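Local coordinates for M157 (Murid herpesvirus 1, PDB 2NYK), which serves as a viral ligand for Ly49 receptors of natural killer cells and has an MHC class I-like fold, at residues Ala216-Glu221 and Leu229-Pro234; Ser200-Thr205 and Val243-Gly248; Val27-Gly32 and Ile78-Leu83; Gln95-Arg100 and His116-Val121. The protein carries 1 engineered substitution. One frame throughout, in Å; residues are numbered along the deposited sequence.

How the interactions relate
From the N terminus, interaction 3 comes first: strand 21-30 is met by helix 71-90, closing a loop of 45 residues. The chain leaves that helix into strand 96-106, and interaction 4 pairs its start with the end of strand 109-118. Interactions 3 and 4 follow in series but touch, because strands 21-30 and 96-106 are neighbours in the seven-stranded sheet beneath the helix. The later contacts belong to a second, probably immunoglobulin-like beta domain. Interaction 2 joins strands 204-208 and 241-245 over 37 residues, and that loop encloses the hairpin of interaction 1, with L229 CD2 3.3 Å from F204 O. No two of the loops cross.

Interaction 1: Ala216-Glu221 and Leu229-Pro234; sequences AIVTDE and LTVKAP
The beta hairpin formed by strands 217-222 and 227-233 brings A216-E221 against L229-P234, the axes of 217-221 and 229-233 being 4.6 Å apart at their closest, with 168° between their directions. I217 and K232 form one hydrogen-bonded pair: I217 N reaches K232 O at 2.8 Å in a practically straight bond (178°), and K232 N returns to I217 O. T219 and T230 form the second such pair, T219 N donating to T230 O at 2.7 Å. Between the pairs, CA-H...O contacts add to the backbone match, V218 CA lying 3.2 Å from T230 O.

Side chains divide between the two faces. On one, V231 CG2 packs against A216 CB at 4.2 Å and against V218 CG2. Further along, D220 and L229 run side by side; D220 CG lies anti to the backbone N (chi1 -177°), leaving OD1 3.7 Å from L229 CD1 while R45 takes that oxygen in a salt bridge. On the other face, K232 CG rests 4.1 Å from I217 CB before the lysine chain extends onward. Here a water lies 2.7 Å from T230 OG1 and makes a weak bond to E221 OE2.

V231 and L229 also pack on strand 204-208, which covers their face. Alternating hydrogen-bonded and non-hydrogen-bonded pairs mark this as an antiparallel edge hairpin of a probably immunoglobulin-like beta domain.

Interaction 2: Ser200-Thr205 and Val243-Gly248; sequences SNVPFT and VTSSLG
A single carbonyl oxygen, P203 O, takes two bonds from S246, one from its backbone and one from its side chain. S246 N donates to P203 O at 3.0 Å, tilted 25° from the carbonyl plane, whereas S246 OG adds a weak bond to P203 O at 3.2 Å. S246 OG also lies 3.5 Å from P203 CB. Beyond this point the chains pair as antiparallel strands: F204 and S245 come next as a non-hydrogen-bonded pair, and T205 and T244 then exchange backbone bonds, T205 N meeting T244 O at 2.7 Å.

F204 CG sits between its backbone N and carbonyl carbon (chi1 67°); the ring is directed away from S245, and F204 CD1 comes 4.1 Å from V243 CG1 at an oblique angle. The same ring packs against V196 and L229. At the turn, V202 CG1 touches L247 CB at 4.3 Å, and S245 OG, at the end of strand 241-245, accepts from L247 N in an ST turn.

A water 2.6 Å from T244 OG1 can also donate to T205 O. The pairing is thus dominated by the backbone: P203 O and T205 O each take one firm N-H bond, supplemented at T205 O possibly by the water and at P203 O, where the strand begins, by a weak hydroxyl bond.

Interaction 3: Val27-Gly32 and Ile78-Leu83; sequences VTVTRG and IQKMRL
V27 and V29 each carry CG1 anti to the backbone N (chi1 179° in V27) and CG2 anti to the carbonyl carbon, which brings both methyls of V27 and CG2 of V29 onto Q79, K80 and L83. V27 CG1 lies 3.8 Å from both K80 CA and K80 CB, meeting the lysine at about a right angle; V27 CG2 reaches Q79 CB at 4.1 Å. V29 uses CG2 alone, 3.7 Å from K80 CG and 4.0 Å from L83 CB. L83 points at the strand, and its CD1 comes 3.6 Å from V27 O.

No hydrogen bond joins the segments, so the contact rests on shape and hydrophobic burial. K80 contributes the aliphatic start of its chain, which then bends (chi3 78°) and carries the amine away from the strand. Q79 likewise gives only CB, its OE1 accepting on a lone pair from R82 NH1 at 2.9 Å.

The helix and strand segments run 30° apart, their axes 8.4 Å from each other. L76, N84 and L87 of helix 71-90 extend the packing on the valines, K80 reaches H35 and R37 of strand 35-41, and on the strand's other edge V27 and V29 are backbone hydrogen-bonded to V99 and I97 of strand 96-106.

Interaction 4: Gln95-Arg100 and His116-Val121; sequences QRICVR and HTTDTV
Q95 N donates to D119 OD1 at 2.6 Å, a short bond that approaches the carboxylate from above its plane, 39° out of it. Next come the backbone bonds of C98 with T117, the hydrogen-bonded pair: C98 N to T117 O at 2.9 Å and T117 N to C98 O at 2.8 Å. CA-H...O contacts flank them, H116 CA lying 3.2 Å from C98 O and I97 CA slightly farther from T117 O.

The second carboxylate oxygen, D119 OD2, lies 3.6 Å from R96 CG and touches the aliphatic part of the arginine. The guanidinium and carboxylate planes are nearly coplanar, 22° apart, but R96 NE stays 5.5 Å from D119 OD2, so any attraction is probably only long-range.

On the opposite face of the sheet from C98 and T117, V99 and H116 run side by side. The rotation of V99 puts CG2 over one face of the H116 imidazole, 3.7 Å from its centroid, a CH-pi contact with the methyl offset toward the ring's rim. I97 CG1 packs on T118 CG2 at 4.0 Å. This side also receives L83 from helix 71-90, and R82 reaches H116.

Chemically, the hairpin joins a polar end, where a carboxylate receives a main-chain N-H and T94 OG1 bonds both R96 O and D119 N, to a largely apolar face that also carries H116 and T118 and is turned to the helix.

Interaction 1: Ala216-Glu221 and Leu229-Pro234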
loop_
_atom_site.group_PDB
_atom_site.type_symbol
_atom_site.label_atom_id
_atom_site.label_comp_id
_atom_site.label_asym_id
_atom_site.label_seq_id
_atom_site.Cartn_x
_atom_site.Cartn_y
_atom_site.Cartn_z
ATOM N N ALA A 216 17.012 -10.645 16.781
ATOM C CA ALA A 216 16.957 -9.269 16.281
ATOM C C ALA A 216 15.688 -8.545 16.687
ATOM O O ALA A 216 14.677 -9.167 17.030
ATOM C CB ALA A 216 17.120 -9.240 14.760
ATOM N N ILE A 217 15.760 -7.217 16.656
ATOM C CA ILE A 217 14.575 -6.388 16.796
ATOM C C ILE A 217 14.330 -5.675 15.468
ATOM O O ILE A 217 15.215 -4.958 14.964
ATOM C CB ILE A 217 14.707 -5.353 17.934
ATOM C CG1 ILE A 217 14.954 -6.058 19.263
ATOM C CG2 ILE A 217 13.437 -4.502 18.015
ATOM C CD1 ILE A 217 15.287 -5.115 20.395
ATOM N N VAL A 218 13.131 -5.879 14.924
ATOM C CA VAL A 218 12.706 -5.255 13.678
ATOM C C VAL A 218 11.535 -4.296 13.875
ATOM O O VAL A 218 10.491 -4.672 14.407
ATOM C CB VAL A 218 12.317 -6.294 12.611
ATOM C CG1 VAL A 218 12.105 -5.590 11.258
ATOM C CG2 VAL A 218 13.392 -7.365 12.491
ATOM N N THR A 219 11.715 -3.059 13.423
ATOM C CA THR A 219 10.675 -2.041 13.513
ATOM C C THR A 219 10.247 -1.601 12.102
ATOM O O THR A 219 11.077 -1.380 11.225
ATOM C CB THR A 219 11.159 -0.818 14.331
ATOM O OG1 THR A 219 11.548 -1.259 15.643
ATOM C CG2 THR A 219 10.032 0.205 14.472
ATOM N N ASP A 220 8.946 -1.512 11.894
ATOM C CA ASP A 220 8.381 -1.124 10.619
ATOM C C ASP A 220 7.496 0.077 10.904
ATOM O O ASP A 220 6.391 -0.070 11.418
ATOM C CB ASP A 220 7.570 -2.294 10.040
ATOM C CG ASP A 220 6.998 -2.008 8.652
ATOM O OD1 ASP A 220 6.586 -0.858 8.376
ATOM O OD2 ASP A 220 6.931 -2.966 7.848
ATOM N N GLU A 221 8.010 1.267 10.612
ATOM C CA GLU A 221 7.237 2.499 10.736
ATOM C C GLU A 221 6.867 2.986 9.338
ATOM O O GLU A 221 7.700 3.007 8.431
ATOM C CB GLU A 221 8.056 3.565 11.459
ATOM C CG GLU A 221 8.288 3.287 12.938
ATOM C CD GLU A 221 9.395 4.135 13.538
ATOM O OE1 GLU A 221 9.401 4.308 14.780
ATOM O OE2 GLU A 221 10.263 4.619 12.774
ATOM N N LEU A 229 12.187 1.060 7.924
ATOM C CA LEU A 229 12.369 -0.256 8.519
ATOM C C LEU A 229 13.736 -0.349 9.183
ATOM O O LEU A 229 14.776 -0.122 8.547
ATOM C CB LEU A 229 12.168 -1.367 7.476
ATOM C CG LEU A 229 10.737 -1.837 7.172
ATOM C CD1 LEU A 229 9.797 -0.732 6.599
ATOM C CD2 LEU A 229 10.817 -3.019 6.203
ATOM N N THR A 230 13.720 -0.643 10.481
ATOM C CA THR A 230 14.932 -0.681 11.293
ATOM C C THR A 230 15.125 -2.101 11.831
ATOM O O THR A 230 14.181 -2.712 12.315
ATOM C CB THR A 230 14.825 0.286 12.497
ATOM O OG1 THR A 230 14.518 1.614 12.046
ATOM C CG2 THR A 230 16.114 0.301 13.331
ATOM N N VAL A 231 16.347 -2.617 11.713
ATOM C CA VAL A 231 16.726 -3.909 12.267
ATOM C C VAL A 231 17.973 -3.701 13.119
ATOM O O VAL A 231 19.024 -3.246 12.629
ATOM C CB VAL A 231 16.966 -5.008 11.183
ATOM C CG1 VAL A 231 17.921 -4.535 10.136
ATOM C CG2 VAL A 231 17.531 -6.293 11.816
ATOM N N LYS A 232 17.836 -3.993 14.407
ATOM C CA LYS A 232 18.974 -3.960 15.301
ATOM C C LYS A 232 19.169 -5.287 15.993
ATOM O O LYS A 232 18.202 -5.969 16.370
ATOM C CB LYS A 232 18.925 -2.791 16.288
ATOM C CG LYS A 232 17.698 -2.675 17.143
ATOM C CD LYS A 232 17.595 -1.217 17.658
ATOM C CE LYS A 232 16.499 -1.160 18.768
ATOM N NZ LYS A 232 16.352 0.296 19.192
ATOM N N ALA A 233 20.441 -5.659 16.112
ATOM C CA ALA A 233 20.819 -6.896 16.753
ATOM C C ALA A 233 21.889 -6.550 17.779
ATOM O O ALA A 233 23.023 -6.235 17.407
ATOM C CB ALA A 233 21.322 -7.883 15.728
ATOM N N PRO A 234 21.506 -6.542 19.073
ATOM C CA PRO A 234 22.442 -6.251 20.155
ATOM C C PRO A 234 23.504 -7.340 20.223
ATOM O O PRO A 234 23.182 -8.534 20.040
ATOM C CB PRO A 234 21.555 -6.285 21.412
ATOM C CG PRO A 234 20.387 -7.160 21.027
ATOM C CD PRO A 234 20.147 -6.824 19.584
HETATM O O HOH W 1 11.857 1.859 11.720
#

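Interaction 2: Ser200-Thr205 and Val243-Gly248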
loop_
_atom_site.group_PDB
_atom_site.type_symbol
_atom_site.label_atom_id
_atom_site.label_comp_id
_atom_site.label_asym_id
_atom_site.label_seq_id
_atom_site.Cartn_x
_atom_site.Cartn_y
_atom_site.Cartn_z
ATOM N N SER A 200 8.612 5.053 -1.265
ATOM C CA SER A 200 7.623 4.299 -1.998
ATOM C C SER A 200 6.767 3.479 -1.040
ATOM O O SER A 200 7.130 3.280 0.124
ATOM C CB SER A 200 8.308 3.390 -3.031
ATOM O OG SER A 200 7.327 2.636 -3.740
ATOM N N ASN A 201 5.604 3.044 -1.511
ATOM C CA ASN A 201 4.724 2.177 -0.729
ATOM C C ASN A 201 4.986 0.713 -1.068
ATOM O O ASN A 201 4.293 -0.173 -0.584
ATOM C CB ASN A 201 3.249 2.520 -0.965
ATOM C CG ASN A 201 2.768 2.074 -2.353
ATOM O OD1 ASN A 201 3.477 2.298 -3.360
ATOM N ND2 ASN A 201 1.600 1.408 -2.416
ATOM N N VAL A 202 5.975 0.465 -1.922
ATOM C CA VAL A 202 6.322 -0.893 -2.316
ATOM C C VAL A 202 6.901 -1.630 -1.099
ATOM O O VAL A 202 7.789 -1.099 -0.417
ATOM C CB VAL A 202 7.331 -0.890 -3.512
ATOM C CG1 VAL A 202 7.874 -2.272 -3.737
ATOM C CG2 VAL A 202 6.639 -0.391 -4.804
ATOM N N PRO A 203 6.358 -2.818 -0.777
ATOM C CA PRO A 203 6.922 -3.559 0.333
ATOM C C PRO A 203 8.366 -4.024 0.145
ATOM O O PRO A 203 8.826 -4.284 -0.974
ATOM C CB PRO A 203 5.943 -4.741 0.495
ATOM C CG PRO A 203 4.658 -4.227 -0.064
ATOM C CD PRO A 203 5.133 -3.474 -1.280
ATOM N N PHE A 204 9.104 -4.089 1.247
ATOM C CA PHE A 204 10.484 -4.593 1.182
ATOM C C PHE A 204 10.883 -5.117 2.548
ATOM O O PHE A 204 10.208 -4.812 3.542
ATOM C CB PHE A 204 11.448 -3.482 0.704
ATOM C CG PHE A 204 11.604 -2.339 1.676
ATOM C CD1 PHE A 204 12.589 -2.372 2.661
ATOM C CD2 PHE A 204 10.747 -1.230 1.612
ATOM C CE1 PHE A 204 12.707 -1.315 3.582
ATOM C CE2 PHE A 204 10.868 -0.164 2.527
ATOM C CZ PHE A 204 11.834 -0.192 3.486
ATOM N N THR A 205 11.960 -5.903 2.616
ATOM C CA THR A 205 12.426 -6.425 3.906
ATOM C C THR A 205 13.890 -6.083 4.121
ATOM O O THR A 205 14.629 -5.879 3.164
ATOM C CB THR A 205 12.225 -7.966 4.055
ATOM O OG1 THR A 205 13.048 -8.644 3.102
ATOM C CG2 THR A 205 10.791 -8.363 3.840
ATOM N N VAL A 243 18.764 -5.615 1.666
ATOM C CA VAL A 243 17.473 -5.033 1.404
ATOM C C VAL A 243 16.863 -5.758 0.232
ATOM O O VAL A 243 17.408 -5.741 -0.857
ATOM C CB VAL A 243 17.580 -3.543 1.065
ATOM C CG1 VAL A 243 16.194 -2.969 0.821
ATOM C CG2 VAL A 243 18.318 -2.781 2.174
ATOM N N THR A 244 15.708 -6.371 0.458
ATOM C CA THR A 244 15.029 -7.124 -0.587
ATOM C C THR A 244 13.680 -6.488 -0.856
ATOM O O THR A 244 12.856 -6.348 0.055
ATOM C CB THR A 244 14.859 -8.630 -0.204
ATOM O OG1 THR A 244 16.109 -9.145 0.281
ATOM C CG2 THR A 244 14.386 -9.455 -1.402
ATOM N N SER A 245 13.472 -6.120 -2.116
ATOM C CA SER A 245 12.264 -5.442 -2.567
ATOM C C SER A 245 11.267 -6.360 -3.291
ATOM O O SER A 245 11.654 -7.190 -4.114
ATOM C CB SER A 245 12.647 -4.293 -3.490
ATOM O OG SER A 245 11.495 -3.682 -4.026
ATOM N N SER A 246 9.981 -6.171 -2.985
ATOM C CA SER A 246 8.872 -6.829 -3.705
ATOM C C SER A 246 8.934 -6.546 -5.206
ATOM O O SER A 246 8.408 -7.309 -6.016
ATOM C CB SER A 246 7.533 -6.340 -3.170
ATOM O OG SER A 246 7.284 -6.948 -1.907
ATOM N N LEU A 247 9.586 -5.443 -5.558
ATOM C CA LEU A 247 9.757 -5.025 -6.941
ATOM C C LEU A 247 10.616 -6.029 -7.711
ATOM O O LEU A 247 10.588 -6.061 -8.936
ATOM C CB LEU A 247 10.370 -3.617 -6.977
ATOM C CG LEU A 247 10.177 -2.730 -8.204
ATOM C CD1 LEU A 247 8.723 -2.339 -8.385
ATOM C CD2 LEU A 247 11.043 -1.503 -8.084
ATOM N N GLY A 248 11.354 -6.860 -6.975
ATOM C CA GLY A 248 12.145 -7.932 -7.551
ATOM C C GLY A 248 13.648 -7.711 -7.506
ATOM O O GLY A 248 14.363 -8.193 -8.384
HETATM O O HOH W 2 16.380 -8.496 2.827
#

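Interaction 3: Val27-Gly32 and Ile78-Leu83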
loop_
_atom_site.group_PDB
_atom_site.type_symbol
_atom_site.label_atom_id
_atom_site.label_comp_id
_atom_site.label_asym_id
_atom_site.label_seq_id
_atom_site.Cartn_x
_atom_site.Cartn_y
_atom_site.Cartn_z
ATOM N N VAL A 27 -12.168 -1.204 3.598
ATOM C CA VAL A 27 -12.909 -0.523 4.643
ATOM C C VAL A 27 -13.144 -1.488 5.788
ATOM O O VAL A 27 -13.538 -2.636 5.572
ATOM C CB VAL A 27 -14.288 0.023 4.154
ATOM C CG1 VAL A 27 -15.035 0.696 5.303
ATOM C CG2 VAL A 27 -14.099 1.011 3.011
ATOM N N THR A 28 -12.885 -1.004 7.001
ATOM C CA THR A 28 -13.112 -1.763 8.213
ATOM C C THR A 28 -14.071 -0.979 9.102
ATOM O O THR A 28 -13.909 0.231 9.289
ATOM C CB THR A 28 -11.793 -2.032 8.962
ATOM O OG1 THR A 28 -10.913 -2.780 8.111
ATOM C CG2 THR A 28 -12.053 -2.817 10.224
ATOM N N VAL A 29 -15.093 -1.664 9.596
ATOM C CA VAL A 29 -16.041 -1.094 10.546
ATOM C C VAL A 29 -16.072 -1.992 11.798
ATOM O O VAL A 29 -16.170 -3.211 11.690
ATOM C CB VAL A 29 -17.447 -0.973 9.908
ATOM C CG1 VAL A 29 -18.499 -0.720 10.955
ATOM C CG2 VAL A 29 -17.473 0.143 8.863
ATOM N N THR A 30 -15.954 -1.386 12.977
ATOM C CA THR A 30 -15.975 -2.146 14.237
ATOM C C THR A 30 -17.104 -1.640 15.123
ATOM O O THR A 30 -17.429 -0.455 15.087
ATOM C CB THR A 30 -14.624 -2.055 15.015
ATOM O OG1 THR A 30 -13.529 -2.354 14.144
ATOM C CG2 THR A 30 -14.586 -3.031 16.198
ATOM N N ARG A 31 -17.713 -2.549 15.892
ATOM C CA ARG A 31 -18.655 -2.172 16.968
ATOM C C ARG A 31 -17.929 -1.338 18.018
ATOM O O ARG A 31 -16.937 -1.797 18.614
ATOM C CB ARG A 31 -19.258 -3.419 17.631
ATOM C CG ARG A 31 -20.202 -4.208 16.744
ATOM C CD ARG A 31 -21.681 -3.882 17.033
ATOM N NE ARG A 31 -22.570 -4.616 16.128
ATOM C CZ ARG A 31 -22.582 -5.945 15.991
ATOM N NH1 ARG A 31 -21.741 -6.702 16.693
ATOM N NH2 ARG A 31 -23.421 -6.518 15.141
ATOM N N GLY A 32 -18.416 -0.107 18.227
ATOM C CA GLY A 32 -17.714 0.833 19.097
ATOM C C GLY A 32 -17.202 2.040 18.329
ATOM O O GLY A 32 -16.419 2.837 18.857
ATOM N N ILE A 78 -19.655 4.565 0.394
ATOM C CA ILE A 78 -20.738 3.622 0.162
ATOM C C ILE A 78 -20.488 2.253 0.821
ATOM O O ILE A 78 -21.390 1.701 1.450
ATOM C CB ILE A 78 -21.016 3.439 -1.342
ATOM C CG1 ILE A 78 -21.581 4.743 -1.945
ATOM C CG2 ILE A 78 -21.953 2.252 -1.562
ATOM C CD1 ILE A 78 -21.901 4.653 -3.439
ATOM N N GLN A 79 -19.277 1.710 0.672
ATOM C CA GLN A 79 -18.925 0.455 1.348
ATOM C C GLN A 79 -19.014 0.601 2.872
ATOM O O GLN A 79 -19.570 -0.260 3.550
ATOM C CB GLN A 79 -17.510 -0.014 0.945
ATOM C CG GLN A 79 -17.349 -0.424 -0.528
ATOM C CD GLN A 79 -18.303 -1.528 -0.963
ATOM O OE1 GLN A 79 -18.695 -2.378 -0.166
ATOM N NE2 GLN A 79 -18.676 -1.521 -2.238
ATOM N N LYS A 80 -18.480 1.687 3.413
ATOM C CA LYS A 80 -18.600 1.921 4.841
ATOM C C LYS A 80 -20.061 1.896 5.309
ATOM O O LYS A 80 -20.381 1.194 6.267
ATOM C CB LYS A 80 -17.912 3.218 5.260
ATOM C CG LYS A 80 -17.543 3.211 6.732
ATOM C CD LYS A 80 -16.901 4.502 7.195
ATOM C CE LYS A 80 -17.937 5.580 7.404
ATOM N NZ LYS A 80 -17.336 6.798 8.001
ATOM N N MET A 81 -20.939 2.631 4.628
ATOM C CA MET A 81 -22.365 2.668 4.999
ATOM C C MET A 81 -22.996 1.287 4.912
ATOM O O MET A 81 -23.767 0.891 5.792
ATOM C CB MET A 81 -23.143 3.652 4.121
ATOM C CG MET A 81 -22.694 5.092 4.297
ATOM S SD MET A 81 -23.690 6.311 3.426
ATOM C CE MET A 81 -23.319 5.957 1.709
ATOM N N ARG A 82 -22.646 0.564 3.852
ATOM C CA ARG A 82 -23.087 -0.804 3.636
ATOM C C ARG A 82 -22.709 -1.732 4.785
ATOM O O ARG A 82 -23.542 -2.522 5.243
ATOM C CB ARG A 82 -22.479 -1.330 2.347
ATOM C CG ARG A 82 -22.840 -2.737 1.999
ATOM C CD ARG A 82 -21.878 -3.217 0.958
ATOM N NE ARG A 82 -22.212 -4.538 0.460
ATOM C CZ ARG A 82 -21.331 -5.358 -0.103
ATOM N NH1 ARG A 82 -20.056 -4.984 -0.241
ATOM N NH2 ARG A 82 -21.727 -6.555 -0.527
ATOM N N LEU A 83 -21.454 -1.644 5.231
ATOM C CA LEU A 83 -20.958 -2.476 6.330
ATOM C C LEU A 83 -21.618 -2.122 7.662
ATOM O O LEU A 83 -21.933 -3.016 8.441
ATOM C CB LEU A 83 -19.435 -2.398 6.465
ATOM C CG LEU A 83 -18.478 -2.779 5.327
ATOM C CD1 LEU A 83 -17.108 -3.013 5.919
ATOM C CD2 LEU A 83 -18.935 -3.998 4.511
#

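Interaction 4: Gln95-Arg100 and His116-Val121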
loop_
_atom_site.group_PDB
_atom_site.type_symbol
_atom_site.label_atom_id
_atom_site.label_comp_id
_atom_site.label_asym_id
_atom_site.label_seq_id
_atom_site.Cartn_x
_atom_site.Cartn_y
_atom_site.Cartn_z
ATOM N N GLN A 95 -17.781 -8.546 16.033
ATOM C CA GLN A 95 -17.515 -7.217 16.562
ATOM C C GLN A 95 -16.965 -6.291 15.486
ATOM O O GLN A 95 -16.876 -5.079 15.692
ATOM C CB GLN A 95 -16.535 -7.297 17.736
ATOM C CG GLN A 95 -17.146 -7.879 19.004
ATOM C CD GLN A 95 -18.366 -7.096 19.476
ATOM O OE1 GLN A 95 -18.271 -5.912 19.823
ATOM N NE2 GLN A 95 -19.521 -7.754 19.476
ATOM N N ARG A 96 -16.598 -6.868 14.341
ATOM C CA ARG A 96 -16.049 -6.090 13.241
ATOM C C ARG A 96 -16.275 -6.726 11.873
ATOM O O ARG A 96 -16.474 -7.935 11.747
ATOM C CB ARG A 96 -14.558 -5.807 13.465
ATOM C CG ARG A 96 -13.713 -7.050 13.657
ATOM C CD ARG A 96 -12.551 -6.796 14.643
ATOM N NE ARG A 96 -11.808 -5.564 14.350
ATOM C CZ ARG A 96 -11.095 -5.352 13.242
ATOM N NH1 ARG A 96 -11.029 -6.283 12.294
ATOM N NH2 ARG A 96 -10.454 -4.200 13.077
ATOM N N ILE A 97 -16.237 -5.892 10.844
ATOM C CA ILE A 97 -16.350 -6.381 9.472
ATOM C C ILE A 97 -15.419 -5.572 8.568
ATOM O O ILE A 97 -15.296 -4.355 8.706
ATOM C CB ILE A 97 -17.803 -6.315 8.949
ATOM C CG1 ILE A 97 -17.909 -6.921 7.547
ATOM C CG2 ILE A 97 -18.318 -4.870 8.960
ATOM C CD1 ILE A 97 -19.323 -7.138 7.079
ATOM N N CYS A 98 -14.761 -6.270 7.660
ATOM C CA CYS A 98 -13.885 -5.620 6.715
ATOM C C CYS A 98 -14.216 -6.079 5.300
ATOM O O CYS A 98 -14.559 -7.246 5.077
ATOM C CB CYS A 98 -12.434 -5.917 7.081
ATOM S SG CYS A 98 -11.241 -5.134 5.995
ATOM N N VAL A 99 -14.129 -5.145 4.351
ATOM C CA VAL A 99 -14.268 -5.470 2.933
ATOM C C VAL A 99 -13.041 -4.950 2.190
ATOM O O VAL A 99 -12.555 -3.862 2.492
ATOM C CB VAL A 99 -15.590 -4.931 2.322
ATOM C CG1 VAL A 99 -15.681 -3.371 2.417
ATOM C CG2 VAL A 99 -15.762 -5.390 0.879
ATOM N N ARG A 100 -12.546 -5.734 1.231
ATOM C CA ARG A 100 -11.399 -5.338 0.419
ATOM C C ARG A 100 -11.617 -5.637 -1.064
ATOM O O ARG A 100 -11.870 -6.779 -1.427
ATOM C CB ARG A 100 -10.142 -6.079 0.897
ATOM C CG ARG A 100 -8.844 -5.696 0.162
ATOM C CD ARG A 100 -7.686 -6.613 0.663
ATOM N NE ARG A 100 -6.418 -6.375 -0.045
ATOM C CZ ARG A 100 -5.635 -5.302 0.129
ATOM N NH1 ARG A 100 -5.974 -4.340 0.980
ATOM N NH2 ARG A 100 -4.507 -5.176 -0.558
ATOM N N HIS A 116 -14.482 -10.235 2.054
ATOM C CA HIS A 116 -15.240 -9.816 3.218
ATOM C C HIS A 116 -14.754 -10.659 4.384
ATOM O O HIS A 116 -14.555 -11.864 4.231
ATOM C CB HIS A 116 -16.738 -10.069 3.012
ATOM C CG HIS A 116 -17.390 -9.121 2.055
ATOM N ND1 HIS A 116 -17.363 -9.307 0.692
ATOM C CD2 HIS A 116 -18.095 -7.983 2.267
ATOM C CE1 HIS A 116 -18.007 -8.316 0.101
ATOM N NE2 HIS A 116 -18.466 -7.502 1.037
ATOM N N THR A 117 -14.547 -10.027 5.539
ATOM C CA THR A 117 -14.066 -10.742 6.719
ATOM C C THR A 117 -14.825 -10.301 7.958
ATOM O O THR A 117 -14.986 -9.094 8.215
ATOM C CB THR A 117 -12.569 -10.520 6.963
ATOM O OG1 THR A 117 -11.842 -10.931 5.806
ATOM C CG2 THR A 117 -12.092 -11.343 8.156
ATOM N N THR A 118 -15.289 -11.297 8.709
ATOM C CA THR A 118 -15.891 -11.091 10.019
ATOM C C THR A 118 -15.164 -12.015 11.006
ATOM O O THR A 118 -14.314 -12.813 10.605
ATOM C CB THR A 118 -17.403 -11.396 10.024
ATOM O OG1 THR A 118 -17.616 -12.800 9.851
ATOM C CG2 THR A 118 -18.129 -10.638 8.913
ATOM N N ASP A 119 -15.503 -11.906 12.287
ATOM C CA ASP A 119 -14.870 -12.720 13.329
ATOM C C ASP A 119 -14.853 -14.208 12.996
ATOM O O ASP A 119 -13.812 -14.865 13.116
ATOM C CB ASP A 119 -15.555 -12.489 14.674
ATOM C CG ASP A 119 -15.365 -11.077 15.194
ATOM O OD1 ASP A 119 -16.187 -10.652 16.029
ATOM O OD2 ASP A 119 -14.401 -10.387 14.773
ATOM N N THR A 120 -15.992 -14.732 12.545
ATOM C CA THR A 120 -16.118 -16.166 12.262
ATOM C C THR A 120 -16.216 -16.540 10.771
ATOM O O THR A 120 -16.222 -17.733 10.435
ATOM C CB THR A 120 -17.338 -16.760 12.988
ATOM O OG1 THR A 120 -18.527 -16.081 12.550
ATOM C CG2 THR A 120 -17.182 -16.606 14.494
ATOM N N VAL A 121 -16.298 -15.550 9.879
ATOM C CA VAL A 121 -16.531 -15.845 8.455
ATOM C C VAL A 121 -15.624 -15.065 7.511
ATOM O O VAL A 121 -15.435 -13.858 7.657
ATOM C CB VAL A 121 -18.021 -15.647 8.040
ATOM C CG1 VAL A 121 -18.245 -16.078 6.598
ATOM C CG2 VAL A 121 -18.954 -16.427 8.957
#